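Local coordinates for Ent-copalyl diphosphate synthase (PDB 5BP8), which is a bacterial terpene cyclase, predominantly alpha-helical, with a C-terminal region related to the squalene-hopene cyclases, at residues G71-L76 with P122-V127; A111-L116 with T159-P164; S328-R333 with G374-M379. All blocks are in the same frame, centred on the assembly; numbering follows the deposited sequence.

Contact 1 of 3, residues G71-L76 with P122-V127; sequences GLVPTL and PDTIGV
Val73 and Val127 mark the nearest approach of the two backbones, with CA of Val73 7.4 Å from CA of Val127. Residues 72-76 belong to the first turns of helix 72-86. Residues 122-126 are the last part of the loop between helix 98-116 and helix 127-144, and Val127 begins the second of these helices. The loop makes a type II beta turn from Thr124 to Val127, closed by a weak, long bond from Val127 N to Thr124 O. Gly126 sits at the third turn position with a positive phi of 73°, which favours glycine. It is also the N-cap residue of helix 127-144.

The meeting of side chains is small and largely apolar. Methyl CG2 of Val73 lies 3.8 Å from methyl CG2 of Val127. Chi1 of Val127, 65°, sets CG2 anti to the backbone N, while CG1 lies between the N and the carbonyl carbon. The same Val73 methyl approaches Thr124, with CG2 of Val73 4.2 Å from OG1 of Thr124; these two side chains run antiparallel alongside one another.

The contact sets the start of helix 72-86 against the turn that leads into helix 127-144, in the mainly helical fold of a terpene cyclase. Around it, Leu72 and Leu76 rest on Leu112, Leu76 also meets Leu134 and Ile138, and Val73 reaches Val130 and Tyr32. The loop has its own anchor in backbone bonding between Ile125 and Asp497.

Gly71 O is gripped twice within its own segment. Thr75 N binds it at 3.0 Å, as in a regular helix turn. Thr75 OG1 donates to Gly71 O at 2.6 Å from the opposite face of the carbonyl plane, tilted 28° from it. Thr75 OG1 is also hydrogen-bonded to Trp64 N.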
loop_
_atom_site.group_PDB
_atom_site.type_symbol
_atom_site.label_atom_id
_atom_site.label_comp_id
_atom_site.label_asym_id
_atom_site.label_seq_id
_atom_site.Cartn_x
_atom_site.Cartn_y
_atom_site.Cartn_z
ATOM N N GLY A 71 -8.481 12.166 -0.253
ATOM C CA GLY A 71 -8.038 13.257 0.656
ATOM C C GLY A 71 -8.618 13.191 2.053
ATOM O O GLY A 71 -8.125 13.863 2.979
ATOM N N LEU A 72 -9.681 12.417 2.253
ATOM C CA LEU A 72 -10.411 12.492 3.537
ATOM C C LEU A 72 -9.535 12.015 4.705
ATOM O O LEU A 72 -9.300 12.758 5.685
ATOM C CB LEU A 72 -11.710 11.691 3.474
ATOM C CG LEU A 72 -12.503 11.580 4.796
ATOM C CD1 LEU A 72 -12.827 12.950 5.360
ATOM C CD2 LEU A 72 -13.759 10.763 4.579
ATOM N N VAL A 73 -9.007 10.791 4.605
ATOM C CA VAL A 73 -8.181 10.291 5.712
ATOM C C VAL A 73 -6.916 11.134 5.999
ATOM O O VAL A 73 -6.665 11.535 7.154
ATOM C CB VAL A 73 -7.841 8.809 5.525
ATOM C CG1 VAL A 73 -6.723 8.389 6.453
ATOM C CG2 VAL A 73 -9.109 7.968 5.714
ATOM N N PRO A 74 -6.107 11.440 4.964
ATOM C CA PRO A 74 -4.939 12.235 5.313
ATOM C C PRO A 74 -5.245 13.669 5.791
ATOM O O PRO A 74 -4.484 14.205 6.629
ATOM C CB PRO A 74 -4.119 12.241 4.020
ATOM C CG PRO A 74 -5.086 11.930 2.948
ATOM C CD PRO A 74 -6.090 11.019 3.571
ATOM N N THR A 75 -6.330 14.267 5.315
ATOM C CA THR A 75 -6.718 15.615 5.772
ATOM C C THR A 75 -7.154 15.547 7.225
ATOM O O THR A 75 -6.734 16.374 8.087
ATOM C CB THR A 75 -7.794 16.250 4.864
ATOM O OG1 THR A 75 -7.311 16.319 3.523
ATOM C CG2 THR A 75 -8.133 17.664 5.357
ATOM N N LEU A 76 -7.952 14.540 7.545
ATOM C CA LEU A 76 -8.291 14.289 8.960
ATOM C C LEU A 76 -7.041 14.162 9.838
ATOM O O LEU A 76 -6.962 14.795 10.898
ATOM C CB LEU A 76 -9.182 13.060 9.126
ATOM C CG LEU A 76 -10.646 13.215 8.659
ATOM C CD1 LEU A 76 -11.255 11.825 8.632
ATOM C CD2 LEU A 76 -11.412 14.186 9.550
ATOM N N PRO A 122 -13.203 6.321 -0.173
ATOM C CA PRO A 122 -12.626 5.094 -0.694
ATOM C C PRO A 122 -12.348 4.075 0.391
ATOM O O PRO A 122 -12.170 4.417 1.577
ATOM C CB PRO A 122 -11.307 5.537 -1.337
ATOM C CG PRO A 122 -11.132 6.994 -1.041
ATOM C CD PRO A 122 -12.401 7.522 -0.465
ATOM N N ASP A 123 -12.304 2.809 -0.017
ATOM C CA ASP A 123 -12.105 1.733 0.927
ATOM C C ASP A 123 -10.630 1.517 1.197
ATOM O O ASP A 123 -10.034 0.500 0.811
ATOM C CB ASP A 123 -12.802 0.470 0.420
ATOM C CG ASP A 123 -14.311 0.612 0.402
ATOM O OD1 ASP A 123 -14.904 1.113 1.387
ATOM O OD2 ASP A 123 -14.916 0.203 -0.604
ATOM N N THR A 124 -10.025 2.490 1.893
ATOM C CA THR A 124 -8.669 2.348 2.330
ATOM C C THR A 124 -8.701 1.470 3.574
ATOM O O THR A 124 -9.761 1.211 4.174
ATOM C CB THR A 124 -8.010 3.715 2.625
ATOM O OG1 THR A 124 -8.863 4.482 3.460
ATOM C CG2 THR A 124 -7.725 4.485 1.359
ATOM N N ILE A 125 -7.541 0.991 3.975
ATOM C CA ILE A 125 -7.495 -0.015 5.017
ATOM C C ILE A 125 -7.777 0.597 6.396
ATOM O O ILE A 125 -7.132 1.570 6.801
ATOM C CB ILE A 125 -6.162 -0.760 5.022
ATOM C CG1 ILE A 125 -5.924 -1.409 3.650
ATOM C CG2 ILE A 125 -6.191 -1.838 6.111
ATOM C CD1 ILE A 125 -4.689 -2.306 3.581
ATOM N N GLY A 126 -8.742 0.020 7.107
ATOM C CA GLY A 126 -9.085 0.499 8.461
ATOM C C GLY A 126 -9.834 1.840 8.534
ATOM O O GLY A 126 -9.957 2.433 9.608
ATOM N N VAL A 127 -10.360 2.301 7.409
ATOM C CA VAL A 127 -11.024 3.607 7.352
ATOM C C VAL A 127 -12.195 3.750 8.366
ATOM O O VAL A 127 -12.402 4.829 8.932
ATOM C CB VAL A 127 -11.466 3.944 5.926
ATOM C CG1 VAL A 127 -12.549 2.990 5.401
ATOM C CG2 VAL A 127 -11.934 5.377 5.855
#

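Contact 2 of 3, residues A111-L116 with T159-P164; sequences ALRDGL and TTLTSP
Leu161 packs its two methyl groups against Leu112 and Arg113, joining the last part of helix 98-116 to an extended loop in this mainly helical cyclase fold. The helix widens here into a pi-type turn, in which Leu116 N bonds to Ala111 O at 3.1 Å.

Chi1 of Leu161 (-63°) sets CG anti to the carbonyl carbon, and this branch point turns CD1 to Leu112 and CD2 to Arg113. CD1 of Leu161 lies 4.2 Å from CD1 of Leu112. CD2 of Leu161 meets the aliphatic part of the arginine, 4.0 Å from CD of Arg113 and 4.2 Å from CB of Arg113. The arginine chain leaves the helix with CG set opposite the backbone N (chi1 -169°) and stays extended as far as NE. The extended chain crosses Leu161 at about a right angle, offering carbon along its length while the charged end passes beyond.

Leu161 is buried and also touches Leu135, Ile138 and Leu142 of helix 127-144. Its N is hydrogen-bonded to Asn139 OD1.

A water joins Arg113 to the loop backbone. It lies at the guanidinium edge, in plane, accepts a weak bond from Arg113 NE at 3.1 Å and donates to Thr160 O at 3.0 Å.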
loop_
_atom_site.group_PDB
_atom_site.type_symbol
_atom_site.label_atom_id
_atom_site.label_comp_id
_atom_site.label_asym_id
_atom_site.label_seq_id
_atom_site.Cartn_x
_atom_site.Cartn_y
_atom_site.Cartn_z
ATOM N N ALA A 111 -11.553 22.521 3.978
ATOM C CA ALA A 111 -11.641 21.419 3.032
ATOM C C ALA A 111 -12.496 20.250 3.536
ATOM O O ALA A 111 -13.218 19.631 2.750
ATOM C CB ALA A 111 -10.243 20.931 2.616
ATOM N N LEU A 112 -12.381 19.922 4.817
ATOM C CA LEU A 112 -13.223 18.888 5.427
ATOM C C LEU A 112 -14.716 19.266 5.363
ATOM O O LEU A 112 -15.573 18.489 4.894
ATOM C CB LEU A 112 -12.811 18.631 6.871
ATOM C CG LEU A 112 -11.458 17.929 7.052
ATOM C CD1 LEU A 112 -11.009 17.998 8.506
ATOM C CD2 LEU A 112 -11.555 16.491 6.590
ATOM N N ARG A 113 -15.017 20.465 5.815
ATOM C CA ARG A 113 -16.394 20.956 5.869
ATOM C C ARG A 113 -17.001 21.184 4.501
ATOM O O ARG A 113 -18.197 20.934 4.330
ATOM C CB ARG A 113 -16.427 22.257 6.677
ATOM C CG ARG A 113 -17.817 22.779 7.060
ATOM C CD ARG A 113 -17.699 23.547 8.386
ATOM N NE ARG A 113 -18.897 24.328 8.746
ATOM C CZ ARG A 113 -19.149 25.578 8.332
ATOM N NH1 ARG A 113 -18.314 26.208 7.512
ATOM N NH2 ARG A 113 -20.251 26.197 8.737
ATOM N N ASP A 114 -16.199 21.645 3.538
ATOM C CA ASP A 114 -16.699 22.077 2.246
ATOM C C ASP A 114 -16.832 20.947 1.223
ATOM O O ASP A 114 -17.373 21.164 0.160
ATOM C CB ASP A 114 -15.842 23.188 1.643
ATOM C CG ASP A 114 -15.908 24.499 2.444
ATOM O OD1 ASP A 114 -16.785 24.645 3.338
ATOM O OD2 ASP A 114 -15.051 25.381 2.173
ATOM N N GLY A 115 -16.303 19.763 1.500
ATOM C CA GLY A 115 -16.459 18.688 0.528
ATOM C C GLY A 115 -16.012 17.310 0.962
ATOM O O GLY A 115 -16.616 16.309 0.574
ATOM N N LEU A 116 -14.944 17.222 1.732
ATOM C CA LEU A 116 -14.385 15.908 2.008
ATOM C C LEU A 116 -15.317 15.072 2.888
ATOM O O LEU A 116 -15.429 13.857 2.671
ATOM C CB LEU A 116 -13.003 15.987 2.649
ATOM C CG LEU A 116 -11.853 16.448 1.743
ATOM C CD1 LEU A 116 -10.668 16.830 2.641
ATOM C CD2 LEU A 116 -11.434 15.442 0.698
ATOM N N THR A 159 -17.090 24.654 16.815
ATOM C CA THR A 159 -17.640 23.969 15.644
ATOM C C THR A 159 -17.671 22.459 15.906
ATOM O O THR A 159 -16.791 21.945 16.565
ATOM C CB THR A 159 -16.776 24.249 14.389
ATOM O OG1 THR A 159 -16.921 25.637 14.022
ATOM C CG2 THR A 159 -17.193 23.360 13.209
ATOM N N THR A 160 -18.694 21.779 15.394
ATOM C CA THR A 160 -18.757 20.328 15.374
ATOM C C THR A 160 -18.856 19.913 13.926
ATOM O O THR A 160 -19.810 20.273 13.251
ATOM C CB THR A 160 -19.995 19.790 16.111
ATOM O OG1 THR A 160 -19.983 20.288 17.450
ATOM C CG2 THR A 160 -19.991 18.269 16.148
ATOM N N LEU A 161 -17.837 19.197 13.441
ATOM C CA LEU A 161 -17.863 18.640 12.108
ATOM C C LEU A 161 -18.613 17.313 12.129
ATOM O O LEU A 161 -18.503 16.543 13.086
ATOM C CB LEU A 161 -16.444 18.397 11.629
ATOM C CG LEU A 161 -15.542 19.607 11.467
ATOM C CD1 LEU A 161 -14.161 19.125 11.065
ATOM C CD2 LEU A 161 -16.093 20.588 10.466
ATOM N N THR A 162 -19.394 17.062 11.090
ATOM C CA THR A 162 -20.112 15.799 10.978
ATOM C C THR A 162 -19.966 15.242 9.568
ATOM O O THR A 162 -19.592 15.950 8.643
ATOM C CB THR A 162 -21.625 15.968 11.297
ATOM O OG1 THR A 162 -22.266 16.640 10.222
ATOM C CG2 THR A 162 -21.842 16.764 12.565
ATOM N N SER A 163 -20.296 13.973 9.411
ATOM C CA SER A 163 -20.271 13.341 8.125
ATOM C C SER A 163 -21.445 12.377 8.001
ATOM O O SER A 163 -21.735 11.635 8.937
ATOM C CB SER A 163 -18.980 12.548 7.946
ATOM O OG SER A 163 -19.018 11.781 6.737
ATOM N N PRO A 164 -22.088 12.362 6.836
ATOM C CA PRO A 164 -23.141 11.385 6.525
ATOM C C PRO A 164 -22.634 9.988 6.177
ATOM O O PRO A 164 -23.439 9.048 6.072
ATOM C CB PRO A 164 -23.848 12.013 5.332
ATOM C CG PRO A 164 -22.772 12.772 4.635
ATOM C CD PRO A 164 -21.891 13.320 5.736
HETATM O O HOH W 1 -19.507 22.049 10.824
#

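Contact 3 of 3, residues S328-R333 with G374-M379; sequences SLMHFR and GAEIRM
Arg333 and Glu376 are the backbone positions nearest each other, yet CA of Arg333 lies 8.5 Å from CA of Glu376. Residues 328-331 have helical backbone angles without regular helix bonds. Residues 374-379 belong to helix 370-386, kinked at 375 and 376. A salt bridge joins the loop to this helix, which lies in the part of the chain related to the squalene-hopene cyclase C-terminal domain, a fold of helical hairpins consistent with an alpha/alpha barrel.

The bridge converges on one oxygen. Arg333 NH2 donates to Glu376 OE2 at 3.1 Å, and Arg333 NE adds a weak bond to the same OE2 at 3.4 Å. OE2 lies at the guanidinium edge, in its plane. The two flat groups are turned 41° apart, and the donor NH2 meets OE2 on its anti side, 28° out of the carboxylate plane. A bend at chi2 (80°) of Glu376 and bends at chi2 and chi3 of Arg333 bring the two groups together.

Glu376 is buried, so the arginine probably offsets its charge. Phe338 touches Arg333, Glu376 and Met330. Met330 is a selenomethionine, bent at chi2 and chi3, and its SE lies 4.1 Å from Glu376 OE2.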
loop_
_atom_site.group_PDB
_atom_site.type_symbol
_atom_site.label_atom_id
_atom_site.label_comp_id
_atom_site.label_asym_id
_atom_site.label_seq_id
_atom_site.Cartn_x
_atom_site.Cartn_y
_atom_site.Cartn_z
ATOM N N SER A 328 -0.129 -24.117 1.948
ATOM C CA SER A 328 -0.542 -23.034 2.829
ATOM C C SER A 328 -1.655 -22.178 2.232
ATOM O O SER A 328 -2.385 -21.545 2.978
ATOM C CB SER A 328 0.639 -22.120 3.213
ATOM O OG SER A 328 1.295 -21.609 2.055
ATOM N N LEU A 329 -1.766 -22.136 0.908
ATOM C CA LEU A 329 -2.847 -21.394 0.252
ATOM C C LEU A 329 -4.223 -22.036 0.439
ATOM O O LEU A 329 -5.228 -21.351 0.356
ATOM C CB LEU A 329 -2.560 -21.218 -1.232
ATOM C CG LEU A 329 -1.328 -20.392 -1.584
ATOM C CD1 LEU A 329 -1.054 -20.417 -3.075
ATOM C CD2 LEU A 329 -1.505 -18.957 -1.088
HETATM N N MSE A 330 -4.270 -23.348 0.719
HETATM C CA MSE A 330 -5.559 -24.056 0.850
HETATM C C MSE A 330 -6.375 -23.606 2.046
HETATM O O MSE A 330 -7.602 -23.706 2.008
HETATM C CB MSE A 330 -5.340 -25.589 0.845
HETATM C CG MSE A 330 -4.593 -26.063 -0.404
HETATM SE SE MSE A 330 -5.619 -25.835 -2.081
HETATM C CE MSE A 330 -4.531 -24.388 -2.838
ATOM N N HIS A 331 -5.729 -23.055 3.082
ATOM C CA HIS A 331 -6.395 -22.465 4.249
ATOM C C HIS A 331 -7.353 -21.364 3.822
ATOM O O HIS A 331 -8.318 -21.062 4.522
ATOM C CB HIS A 331 -5.389 -21.776 5.209
ATOM C CG HIS A 331 -4.408 -22.693 5.865
ATOM N ND1 HIS A 331 -4.791 -23.735 6.684
ATOM C CD2 HIS A 331 -3.054 -22.690 5.869
ATOM C CE1 HIS A 331 -3.715 -24.357 7.135
ATOM N NE2 HIS A 331 -2.647 -23.741 6.656
ATOM N N PHE A 332 -7.036 -20.710 2.710
ATOM C CA PHE A 332 -7.783 -19.539 2.233
ATOM C C PHE A 332 -8.816 -19.893 1.151
ATOM O O PHE A 332 -9.449 -18.987 0.555
ATOM C CB PHE A 332 -6.795 -18.509 1.668
ATOM C CG PHE A 332 -5.780 -18.031 2.657
ATOM C CD1 PHE A 332 -6.027 -16.910 3.444
ATOM C CD2 PHE A 332 -4.565 -18.681 2.791
ATOM C CE1 PHE A 332 -5.080 -16.458 4.351
ATOM C CE2 PHE A 332 -3.607 -18.237 3.697
ATOM C CZ PHE A 332 -3.869 -17.131 4.480
ATOM N N ARG A 333 -9.009 -21.188 0.880
ATOM C CA ARG A 333 -9.999 -21.601 -0.114
ATOM C C ARG A 333 -11.399 -21.300 0.399
ATOM O O ARG A 333 -11.716 -21.585 1.546
ATOM C CB ARG A 333 -9.856 -23.100 -0.444
ATOM C CG ARG A 333 -10.766 -23.572 -1.579
ATOM C CD ARG A 333 -11.240 -25.006 -1.367
ATOM N NE ARG A 333 -10.193 -25.993 -1.648
ATOM C CZ ARG A 333 -9.630 -26.818 -0.754
ATOM N NH1 ARG A 333 -9.989 -26.819 0.532
ATOM N NH2 ARG A 333 -8.690 -27.665 -1.159
ATOM N N GLY A 374 -5.381 -28.857 -9.545
ATOM C CA GLY A 374 -5.896 -28.643 -10.886
ATOM C C GLY A 374 -7.250 -28.000 -10.857
ATOM O O GLY A 374 -7.483 -27.024 -11.567
ATOM N N ALA A 375 -8.124 -28.523 -10.006
ATOM C CA ALA A 375 -9.459 -27.979 -9.808
ATOM C C ALA A 375 -9.481 -26.542 -9.359
ATOM O O ALA A 375 -10.276 -25.742 -9.854
ATOM C CB ALA A 375 -10.190 -28.773 -8.755
ATOM N N GLU A 376 -8.680 -26.242 -8.338
ATOM C CA GLU A 376 -8.640 -24.891 -7.778
ATOM C C GLU A 376 -8.217 -23.905 -8.851
ATOM O O GLU A 376 -8.772 -22.810 -8.934
ATOM C CB GLU A 376 -7.717 -24.837 -6.556
ATOM C CG GLU A 376 -8.312 -25.464 -5.292
ATOM C CD GLU A 376 -8.230 -26.993 -5.234
ATOM O OE1 GLU A 376 -7.690 -27.640 -6.157
ATOM O OE2 GLU A 376 -8.710 -27.547 -4.225
ATOM N N ILE A 377 -7.232 -24.296 -9.654
ATOM C CA ILE A 377 -6.751 -23.524 -10.797
ATOM C C ILE A 377 -7.875 -23.133 -11.759
ATOM O O ILE A 377 -7.990 -21.981 -12.185
ATOM C CB ILE A 377 -5.631 -24.284 -11.546
ATOM C CG1 ILE A 377 -4.359 -24.348 -10.695
ATOM C CG2 ILE A 377 -5.275 -23.619 -12.872
ATOM C CD1 ILE A 377 -3.262 -25.197 -11.307
ATOM N N ARG A 378 -8.737 -24.078 -12.094
ATOM C CA ARG A 378 -9.769 -23.777 -13.079
ATOM C C ARG A 378 -10.972 -23.037 -12.475
ATOM O O ARG A 378 -11.617 -22.241 -13.152
ATOM C CB ARG A 378 -10.130 -25.051 -13.852
ATOM C CG ARG A 378 -9.101 -25.365 -14.950
ATOM C CD ARG A 378 -8.734 -26.860 -15.023
ATOM N NE ARG A 378 -9.816 -27.643 -14.433
ATOM C CZ ARG A 378 -9.718 -28.842 -13.874
ATOM N NH1 ARG A 378 -8.566 -29.527 -13.843
ATOM N NH2 ARG A 378 -10.818 -29.330 -13.316
HETATM N N MSE A 379 -11.244 -23.229 -11.198
HETATM C CA MSE A 379 -12.266 -22.430 -10.536
HETATM C C MSE A 379 -11.918 -20.966 -10.249
HETATM O O MSE A 379 -12.826 -20.106 -10.137
HETATM C CB MSE A 379 -12.410 -23.008 -9.175
HETATM C CG MSE A 379 -13.555 -22.427 -8.355
HETATM SE SE MSE A 379 -12.742 -22.937 -6.703
HETATM C CE MSE A 379 -13.873 -22.810 -5.138
#

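Overall arrangement
Contacts 1 and 2 are neighbours, with centres 14 Å apart. They share an interface between two successive helices, 72-86 and 98-116. There CG2 of Thr75 packs 3.7 Å from CG of Leu112, and OG1 of Thr75 lies 3.5 Å from CD1 of Leu116. Their segments alternate along the chain, and helix 127-144 touches both contacts. Contact 3 lies later in the sequence and touches neither. Its centre is 33 Å from that of contact 1 and 45 Å from that of contact 2. The nearest atoms of contacts 1 and 3 are about 14 Å apart, and those of contacts 2 and 3 about 31 Å.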